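PDB 5CK4: putative signal recognition particle protein from Chaetomium thermophilum, which is the beta subunit of the signal recognition particle receptor, an Arf-like GTPase of secretory membranes, captured here with GDP bound. Local coordinates for residues 21-26 against 160-165; 169-174 against 230-235; 214-219 against 291-296. One frame throughout, in Å; residues are numbered along the deposited sequence. Where two conformers were deposited one is given.

The three contacts share one central sheet. Interaction 1 joins strand 21-25 to strand 159-170; that strand runs on to interaction 2, where its C-terminal end and the turn after it meet helix 229-249, the centres about 21 Å apart. Interaction 3 pairs 214-219 with 291-296 on the other flank of 159-170, its centre about 14 Å from interaction 1 and about 9 Å from interaction 2. V165 O and L215 N, probably hydrogen-bonded at 2.9 Å, tie the first to the third, as L169 O and N219 N, probably bonded at 3.0 Å, tie the second. N219 carries the third contact to the guanine of GDP; the side chain of I25 is about 10 Å from GDP.

Interaction 1 (21-26 against 160-165); sequences SVLLIG and SKLKAV
S21 and S160 meet hydroxyl to hydroxyl: S21 OG donates to S160 OG at 2.8 Å, which passes its own proton to L19 O. With chi1 at 177°, S160 OG lies opposite its own backbone N and comes within bonding distance of S21 OG. Past this pair, along the parallel strands, S21 N reaches K161 O at 2.7 Å, and K163 N returns a nearly straight bond to S21 O at 2.9 Å. A beta bulge then shifts the register by one, and L23 N bonds A164 O at 3.1 Å; A164 N, within the bulge, is buried without a partner. L162 CD1 lies against L23 CG at 3.7 Å, the two side chains at about a right angle. I25 CD1 ends on V165 CG1 at 3.8 Å, whereas V22 CG2 touches A164 CB on the other side of the sheet. With an alanine in place of S21, S160 OG would probably lose the hydroxyl that donates to it. Strand 21-25 runs straight into G26, where the phosphate-binding P-loop probably begins. L130 of helix 123-131 covers L23, I25 and V165, L137 of strand 136-140 touches S21 and L23, and strand 112-115 pairs with the far edge of 21-25.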
loop_
_atom_site.group_PDB
_atom_site.type_symbol
_atom_site.label_atom_id
_atom_site.label_comp_id
_atom_site.label_asym_id
_atom_site.label_seq_id
_atom_site.Cartn_x
_atom_site.Cartn_y
_atom_site.Cartn_z
ATOM N N SER A 21 -2.290 11.561 7.207
ATOM C CA SER A 21 -1.971 10.157 7.471
ATOM C C SER A 21 -1.524 9.352 6.250
ATOM O O SER A 21 -1.980 9.572 5.125
ATOM C CB SER A 21 -3.188 9.450 8.083
ATOM O OG SER A 21 -3.247 9.624 9.487
ATOM N N VAL A 22 -0.636 8.400 6.496
ATOM C CA VAL A 22 -0.261 7.401 5.503
ATOM C C VAL A 22 -0.537 6.017 6.092
ATOM O O VAL A 22 0.051 5.640 7.111
ATOM C CB VAL A 22 1.224 7.557 5.106
ATOM C CG1 VAL A 22 1.668 6.449 4.157
ATOM C CG2 VAL A 22 1.466 8.963 4.487
ATOM N N LEU A 23 -1.451 5.266 5.477
ATOM C CA LEU A 23 -1.732 3.905 5.941
ATOM C C LEU A 23 -0.625 2.940 5.551
ATOM O O LEU A 23 -0.253 2.826 4.381
ATOM C CB LEU A 23 -3.069 3.374 5.394
ATOM C CG LEU A 23 -4.355 3.797 6.109
ATOM C CD1 LEU A 23 -5.566 3.251 5.372
ATOM C CD2 LEU A 23 -4.359 3.333 7.565
ATOM N N LEU A 24 -0.118 2.225 6.542
ATOM C CA LEU A 24 0.881 1.199 6.306
ATOM C C LEU A 24 0.161 -0.160 6.323
ATOM O O LEU A 24 -0.339 -0.593 7.362
ATOM C CB LEU A 24 1.962 1.293 7.387
ATOM C CG LEU A 24 3.094 0.259 7.323
ATOM C CD1 LEU A 24 3.788 0.318 5.976
ATOM C CD2 LEU A 24 4.085 0.476 8.469
ATOM N N ILE A 25 0.095 -0.806 5.163
ATOM C CA ILE A 25 -0.722 -1.998 4.940
ATOM C C ILE A 25 0.185 -3.132 4.452
ATOM O O ILE A 25 1.150 -2.878 3.744
ATOM C CB ILE A 25 -1.748 -1.719 3.811
ATOM C CG1 ILE A 25 -2.726 -0.621 4.220
ATOM C CG2 ILE A 25 -2.541 -2.965 3.432
ATOM C CD1 ILE A 25 -3.751 -0.303 3.119
ATOM N N GLY A 26 -0.126 -4.376 4.811
ATOM C CA GLY A 26 0.594 -5.510 4.245
ATOM C C GLY A 26 0.419 -6.767 5.068
ATOM O O GLY A 26 -0.072 -6.704 6.197
ATOM N N SER A 160 -7.381 12.869 11.114
ATOM C CA SER A 160 -6.268 13.038 10.191
ATOM C C SER A 160 -6.647 12.628 8.769
ATOM O O SER A 160 -7.216 11.561 8.550
ATOM C CB SER A 160 -5.056 12.234 10.660
ATOM O OG SER A 160 -3.993 12.337 9.728
ATOM N N LYS A 161 -6.321 13.483 7.807
ATOM C CA LYS A 161 -6.632 13.217 6.407
ATOM C C LYS A 161 -5.709 12.144 5.812
ATOM O O LYS A 161 -4.484 12.249 5.886
ATOM C CB LYS A 161 -6.546 14.518 5.604
ATOM C CG LYS A 161 -6.914 14.394 4.137
ATOM C CD LYS A 161 -7.273 15.766 3.557
ATOM C CE LYS A 161 -7.463 15.714 2.047
ATOM N NZ LYS A 161 -6.220 15.259 1.357
ATOM N N LEU A 162 -6.309 11.107 5.232
ATOM C CA LEU A 162 -5.549 10.050 4.564
ATOM C C LEU A 162 -5.049 10.534 3.203
ATOM O O LEU A 162 -5.848 10.907 2.345
ATOM C CB LEU A 162 -6.421 8.811 4.387
ATOM C CG LEU A 162 -5.740 7.631 3.694
ATOM C CD1 LEU A 162 -4.547 7.147 4.513
ATOM C CD2 LEU A 162 -6.744 6.511 3.465
ATOM N N LYS A 163 -3.734 10.535 2.996
ATOM C CA LYS A 163 -3.180 11.062 1.746
ATOM C C LYS A 163 -2.347 10.064 0.940
ATOM O O LYS A 163 -2.027 10.315 -0.226
ATOM C CB LYS A 163 -2.369 12.334 1.998
ATOM C CG LYS A 163 -3.199 13.488 2.552
ATOM C CD LYS A 163 -2.593 14.837 2.205
ATOM C CE LYS A 163 -2.728 15.148 0.716
ATOM N NZ LYS A 163 -2.534 16.604 0.424
ATOM N N ALA A 164 -1.994 8.937 1.546
ATOM C CA ALA A 164 -1.234 7.920 0.822
ATOM C C ALA A 164 -1.277 6.571 1.504
ATOM O O ALA A 164 -1.650 6.461 2.669
ATOM C CB ALA A 164 0.219 8.358 0.621
ATOM N N VAL A 165 -0.864 5.550 0.765
ATOM C CA VAL A 165 -0.798 4.192 1.277
ATOM C C VAL A 165 0.583 3.628 0.987
ATOM O O VAL A 165 1.087 3.763 -0.120
ATOM C CB VAL A 165 -1.837 3.298 0.561
ATOM C CG1 VAL A 165 -1.576 1.793 0.844
ATOM C CG2 VAL A 165 -3.235 3.691 0.972
#

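Interaction 2 (169-174 against 230-235); sequences LDAAAL and SLVKSR
The Asx turn that ends strand 159-170 in this P-loop GTPase fold packs, with the 3-10 segment after it, against helix 229-249: L169 on the strand, A171 in the turn and L174 beyond it all meet V232. Both methyls of V232 are used. CG2 lies 3.8 Å from L174 CD2, and CG1 is almost as near to the same methyl, so the leucine branch sits across the valine fork with the two side chains at about a right angle. L174 reaches it with CG swung roughly opposite the backbone N, chi1 -150°. On the flanks of the fork, V232 CG1 is 4.3 Å from L169 CD2, a looser touch, and V232 CG2 as far from A171 CB. One turn on, the extended R235 brings the edge of its guanidinium near L174 O, but at 4.1 Å from NH1 this is proximity rather than a bond. A218 and V293 also touch V232, so the helix lies over the sheet here, and Y181 and L182 of helix 180-201 pack against L174. What shapes the turn is D170: its OD2 forms a salt bridge with K220, a GDP-binding residue, while OD1 takes two backbone amides from the same face of the carboxylate, A172 N at 2.9 Å on the anti side and A173 N at 3.1 Å from above the plane.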
loop_
_atom_site.group_PDB
_atom_site.type_symbol
_atom_site.label_atom_id
_atom_site.label_comp_id
_atom_site.label_asym_id
_atom_site.label_seq_id
_atom_site.Cartn_x
_atom_site.Cartn_y
_atom_site.Cartn_z
ATOM N N LEU A 169 5.663 -5.467 1.616
ATOM C CA LEU A 169 5.758 -6.915 1.456
ATOM C C LEU A 169 7.201 -7.370 1.685
ATOM O O LEU A 169 8.144 -6.570 1.581
ATOM C CB LEU A 169 5.256 -7.364 0.066
ATOM C CG LEU A 169 5.977 -6.775 -1.174
ATOM C CD1 LEU A 169 7.242 -7.592 -1.551
ATOM C CD2 LEU A 169 5.024 -6.702 -2.353
ATOM N N ASP A 170 7.353 -8.659 1.975
ATOM C CA ASP A 170 8.654 -9.291 2.155
ATOM C C ASP A 170 9.166 -9.749 0.788
ATOM O O ASP A 170 8.676 -10.734 0.241
ATOM C CB ASP A 170 8.489 -10.480 3.121
ATOM C CG ASP A 170 9.796 -11.166 3.453
ATOM O OD1 ASP A 170 10.786 -10.994 2.713
ATOM O OD2 ASP A 170 9.830 -11.901 4.462
ATOM N N ALA A 171 10.146 -9.036 0.227
ATOM C CA ALA A 171 10.639 -9.377 -1.103
ATOM C C ALA A 171 11.401 -10.699 -1.127
ATOM O O ALA A 171 11.588 -11.287 -2.198
ATOM C CB ALA A 171 11.506 -8.242 -1.705
ATOM N N ALA A 172 11.849 -11.159 0.041
ATOM C CA ALA A 172 12.543 -12.438 0.117
ATOM C C ALA A 172 11.554 -13.607 0.117
ATOM O O ALA A 172 11.794 -14.631 -0.521
ATOM C CB ALA A 172 13.458 -12.502 1.336
ATOM N N ALA A 173 10.443 -13.436 0.831
ATOM C CA ALA A 173 9.424 -14.472 0.918
ATOM C C ALA A 173 8.776 -14.659 -0.432
ATOM O O ALA A 173 8.332 -15.747 -0.765
ATOM C CB ALA A 173 8.378 -14.117 1.953
ATOM N N LEU A 174 8.718 -13.574 -1.191
ATOM C CA LEU A 174 8.190 -13.573 -2.548
ATOM C C LEU A 174 8.949 -14.544 -3.454
ATOM O O LEU A 174 8.410 -15.035 -4.443
ATOM C CB LEU A 174 8.262 -12.153 -3.107
ATOM C CG LEU A 174 7.233 -11.707 -4.137
ATOM C CD1 LEU A 174 5.841 -11.964 -3.622
ATOM C CD2 LEU A 174 7.424 -10.223 -4.439
ATOM N N SER A 230 12.137 -4.452 -9.716
ATOM C CA SER A 230 11.607 -4.544 -11.079
ATOM C C SER A 230 10.953 -5.913 -11.318
ATOM O O SER A 230 9.960 -6.024 -12.041
ATOM C CB SER A 230 12.709 -4.285 -12.116
ATOM O OG SER A 230 13.695 -5.297 -12.053
ATOM N N LEU A 231 11.513 -6.951 -10.703
ATOM C CA LEU A 231 10.916 -8.284 -10.773
ATOM C C LEU A 231 9.685 -8.412 -9.862
ATOM O O LEU A 231 8.725 -9.108 -10.203
ATOM C CB LEU A 231 11.957 -9.357 -10.432
ATOM C CG LEU A 231 12.573 -10.054 -11.640
ATOM C CD1 LEU A 231 13.699 -10.985 -11.207
ATOM C CD2 LEU A 231 11.490 -10.817 -12.390
ATOM N N VAL A 232 9.716 -7.751 -8.706
ATOM C CA VAL A 232 8.538 -7.696 -7.833
ATOM C C VAL A 232 7.377 -7.084 -8.627
ATOM O O VAL A 232 6.241 -7.593 -8.622
ATOM C CB VAL A 232 8.796 -6.835 -6.564
ATOM C CG1 VAL A 232 7.500 -6.576 -5.817
ATOM C CG2 VAL A 232 9.810 -7.498 -5.632
ATOM N N LYS A 233 7.680 -6.003 -9.338
ATOM C CA LYS A 233 6.681 -5.323 -10.168
ATOM C C LYS A 233 6.049 -6.251 -11.215
ATOM O O LYS A 233 4.832 -6.344 -11.288
ATOM C CB LYS A 233 7.287 -4.091 -10.854
ATOM C CG LYS A 233 6.292 -3.292 -11.721
ATOM C CD LYS A 233 6.967 -2.064 -12.325
ATOM C CE LYS A 233 5.948 -1.056 -12.854
ATOM N NZ LYS A 233 5.451 -1.397 -14.218
ATOM N N SER A 234 6.871 -6.931 -12.017
ATOM C CA SER A 234 6.336 -7.792 -13.071
ATOM C C SER A 234 5.617 -9.032 -12.516
ATOM O O SER A 234 4.589 -9.445 -13.050
ATOM C CB SER A 234 7.428 -8.191 -14.075
ATOM O OG SER A 234 8.414 -9.000 -13.468
ATOM N N ARG A 235 6.131 -9.610 -11.441
ATOM C CA ARG A 235 5.472 -10.776 -10.843
ATOM C C ARG A 235 4.114 -10.424 -10.236
ATOM O O ARG A 235 3.148 -11.187 -10.360
ATOM C CB ARG A 235 6.362 -11.428 -9.795
ATOM C CG ARG A 235 7.520 -12.170 -10.433
ATOM C CD ARG A 235 8.226 -13.064 -9.452
ATOM N NE ARG A 235 9.517 -13.466 -9.985
ATOM C CZ ARG A 235 10.410 -14.188 -9.314
ATOM N NH1 ARG A 235 10.147 -14.591 -8.079
ATOM N NH2 ARG A 235 11.564 -14.504 -9.884
#

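Interaction 3 (214-219 against 291-296); sequences VLIAAN and VEVMGG. With GDP (guanosine-5'-diphosphate), chain C.
I216 is wedged against V291 and V293 as strands 214-219 and 291-295 run side by side in parallel. Its CB lies 3.7 Å from E292 O and also touches V293 CG2. From there CG1 leaves anti to the carbonyl carbon (chi1 -61°), grazes the same carbonyl oxygen, and carries CD1 out between the two valines, 3.7 Å from V291 CG1 and 4.0 Å from V293 CG2. The other branch, CG2, turns to L169 on the adjacent strand. The backbone of I216 is gripped at both ends: its N donates to E292 O at 2.7 Å and its O accepts from M294 N at 2.9 Å. A218 repeats the pattern, with its N on M294 O and its O receiving G296 N from above the carbonyl plane, while V214 O takes E292 N. M294 O has a second donor in the indole NE1 of W308. On the opposite side of the sheet from I216, L215 CD1 rests on M294 CB at 3.8 Å, against helix 306-313, whose W311 touches L215 and bonds the carboxylate of E292. The strand ends at N219, beside G296. Its amide lies beside the O6/N7 edge of the guanine: N219 OD1 is 3.1 Å from GDP O6, but both are acceptors, so this closeness is not a bond. ND2 donates to A30 O of the phosphate-binding loop, so the amide, held by that loop, stands against the base with ND2 3.2 Å from GDP N7. N219, K220 and D222 all bind GDP, and they spell the NKxD guanine-recognition motif of P-loop GTPases, set at the C-terminal end of strand 214-219.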
loop_
_atom_site.group_PDB
_atom_site.type_symbol
_atom_site.label_atom_id
_atom_site.label_comp_id
_atom_site.label_asym_id
_atom_site.label_seq_id
_atom_site.Cartn_x
_atom_site.Cartn_y
_atom_site.Cartn_z
ATOM N N VAL A 214 -0.143 5.058 -4.072
ATOM C CA VAL A 214 0.181 3.812 -3.384
ATOM C C VAL A 214 1.627 3.448 -3.688
ATOM O O VAL A 214 2.002 3.273 -4.854
ATOM C CB VAL A 214 -0.733 2.642 -3.835
ATOM C CG1 VAL A 214 -0.329 1.336 -3.151
ATOM C CG2 VAL A 214 -2.187 2.948 -3.515
ATOM N N LEU A 215 2.433 3.355 -2.638
ATOM C CA LEU A 215 3.810 2.925 -2.781
ATOM C C LEU A 215 3.847 1.453 -2.429
ATOM O O LEU A 215 3.503 1.076 -1.306
ATOM C CB LEU A 215 4.720 3.707 -1.824
ATOM C CG LEU A 215 6.185 3.268 -1.826
ATOM C CD1 LEU A 215 6.827 3.515 -3.191
ATOM C CD2 LEU A 215 6.954 4.012 -0.737
ATOM N N ILE A 216 4.243 0.618 -3.380
ATOM C CA ILE A 216 4.472 -0.783 -3.060
ATOM C C ILE A 216 5.930 -0.931 -2.630
ATOM O O ILE A 216 6.849 -0.867 -3.446
ATOM C CB ILE A 216 4.121 -1.715 -4.229
ATOM C CG1 ILE A 216 2.636 -1.568 -4.568
ATOM C CG2 ILE A 216 4.447 -3.175 -3.846
ATOM C CD1 ILE A 216 2.211 -2.213 -5.865
ATOM N N ALA A 217 6.123 -1.085 -1.327
ATOM C CA ALA A 217 7.456 -1.094 -0.740
ATOM C C ALA A 217 7.972 -2.530 -0.627
ATOM O O ALA A 217 7.499 -3.322 0.206
ATOM C CB ALA A 217 7.426 -0.399 0.620
ATOM N N ALA A 218 8.914 -2.872 -1.503
ATOM C CA ALA A 218 9.460 -4.223 -1.539
ATOM C C ALA A 218 10.610 -4.326 -0.541
ATOM O O ALA A 218 11.764 -4.051 -0.891
ATOM C CB ALA A 218 9.919 -4.577 -2.972
ATOM N N ASN A 219 10.265 -4.713 0.691
ATOM C CA ASN A 219 11.152 -4.704 1.852
ATOM C C ASN A 219 12.131 -5.887 1.895
ATOM O O ASN A 219 11.965 -6.868 1.169
ATOM C CB ASN A 219 10.313 -4.703 3.146
ATOM C CG ASN A 219 11.122 -4.321 4.377
ATOM O OD1 ASN A 219 12.108 -3.593 4.277
ATOM N ND2 ASN A 219 10.706 -4.812 5.546
ATOM N N VAL A 291 0.713 4.325 -8.784
ATOM C CA VAL A 291 1.125 3.115 -8.079
ATOM C C VAL A 291 2.549 2.800 -8.499
ATOM O O VAL A 291 2.809 2.644 -9.695
ATOM C CB VAL A 291 0.191 1.908 -8.380
ATOM C CG1 VAL A 291 0.626 0.691 -7.565
ATOM C CG2 VAL A 291 -1.263 2.256 -8.041
ATOM N N GLU A 292 3.480 2.767 -7.540
ATOM C CA GLU A 292 4.901 2.542 -7.877
ATOM C C GLU A 292 5.532 1.477 -6.971
ATOM O O GLU A 292 5.258 1.421 -5.771
ATOM C CB GLU A 292 5.705 3.856 -7.785
ATOM C CG GLU A 292 7.167 3.739 -8.252
ATOM C CD GLU A 292 7.890 5.078 -8.358
ATOM O OE1 GLU A 292 7.221 6.121 -8.556
ATOM O OE2 GLU A 292 9.139 5.086 -8.241
ATOM N N VAL A 293 6.395 0.646 -7.543
ATOM C CA VAL A 293 7.070 -0.390 -6.772
ATOM C C VAL A 293 8.488 0.100 -6.491
ATOM O O VAL A 293 9.181 0.575 -7.400
ATOM C CB VAL A 293 7.102 -1.718 -7.540
ATOM C CG1 VAL A 293 7.847 -2.801 -6.751
ATOM C CG2 VAL A 293 5.682 -2.168 -7.869
ATOM N N MET A 294 8.923 0.015 -5.243
ATOM C CA MET A 294 10.250 0.545 -4.883
ATOM C C MET A 294 10.890 -0.371 -3.854
ATOM O O MET A 294 10.252 -0.735 -2.866
ATOM C CB MET A 294 10.132 1.966 -4.325
ATOM C CG MET A 294 11.487 2.625 -3.965
ATOM S SD MET A 294 11.307 4.355 -3.486
ATOM C CE MET A 294 10.283 4.969 -4.830
ATOM N N GLY A 295 12.138 -0.763 -4.087
ATOM C CA GLY A 295 12.837 -1.594 -3.122
ATOM C C GLY A 295 13.394 -0.818 -1.950
ATOM O O GLY A 295 13.653 0.389 -2.033
ATOM N N GLY A 296 13.577 -1.515 -0.835
ATOM C CA GLY A 296 14.223 -0.927 0.326
ATOM C C GLY A 296 14.421 -1.953 1.422
ATOM O O GLY A 296 14.134 -3.137 1.227
HETATM P PB GDP C . 4.991 -7.087 10.742
HETATM O O1B GDP C . 4.649 -5.992 11.710
HETATM O O2B GDP C . 4.597 -6.661 9.335
HETATM O O3B GDP C . 4.280 -8.387 11.039
HETATM O O3A GDP C . 6.568 -7.377 10.696
HETATM P PA GDP C . 7.651 -7.139 11.871
HETATM O O1A GDP C . 7.924 -5.680 12.055
HETATM O O2A GDP C . 7.273 -7.838 13.152
HETATM O "O5'" GDP C . 8.868 -7.845 11.121
HETATM C "C5'" GDP C . 8.819 -9.236 10.844
HETATM C "C4'" GDP C . 10.244 -9.761 10.881
HETATM O "O4'" GDP C . 10.959 -9.271 9.745
HETATM C "C3'" GDP C . 11.003 -9.281 12.111
HETATM O "O3'" GDP C . 11.880 -10.338 12.501
HETATM C "C2'" GDP C . 11.844 -8.127 11.599
HETATM O "O2'" GDP C . 13.061 -7.959 12.321
HETATM C "C1'" GDP C . 12.135 -8.580 10.186
HETATM N N9 GDP C . 12.426 -7.453 9.276
HETATM C C8 GDP C . 11.733 -6.303 9.134
HETATM N N7 GDP C . 12.302 -5.525 8.172
HETATM C C5 GDP C . 13.352 -6.202 7.683
HETATM C C6 GDP C . 14.386 -5.958 6.667
HETATM O O6 GDP C . 14.370 -4.894 6.005
HETATM N N1 GDP C . 15.297 -6.927 6.462
HETATM C C2 GDP C . 15.317 -8.078 7.169
HETATM N N2 GDP C . 16.277 -9.002 6.917
HETATM N N3 GDP C . 14.401 -8.364 8.124
HETATM C C4 GDP C . 13.426 -7.469 8.415
#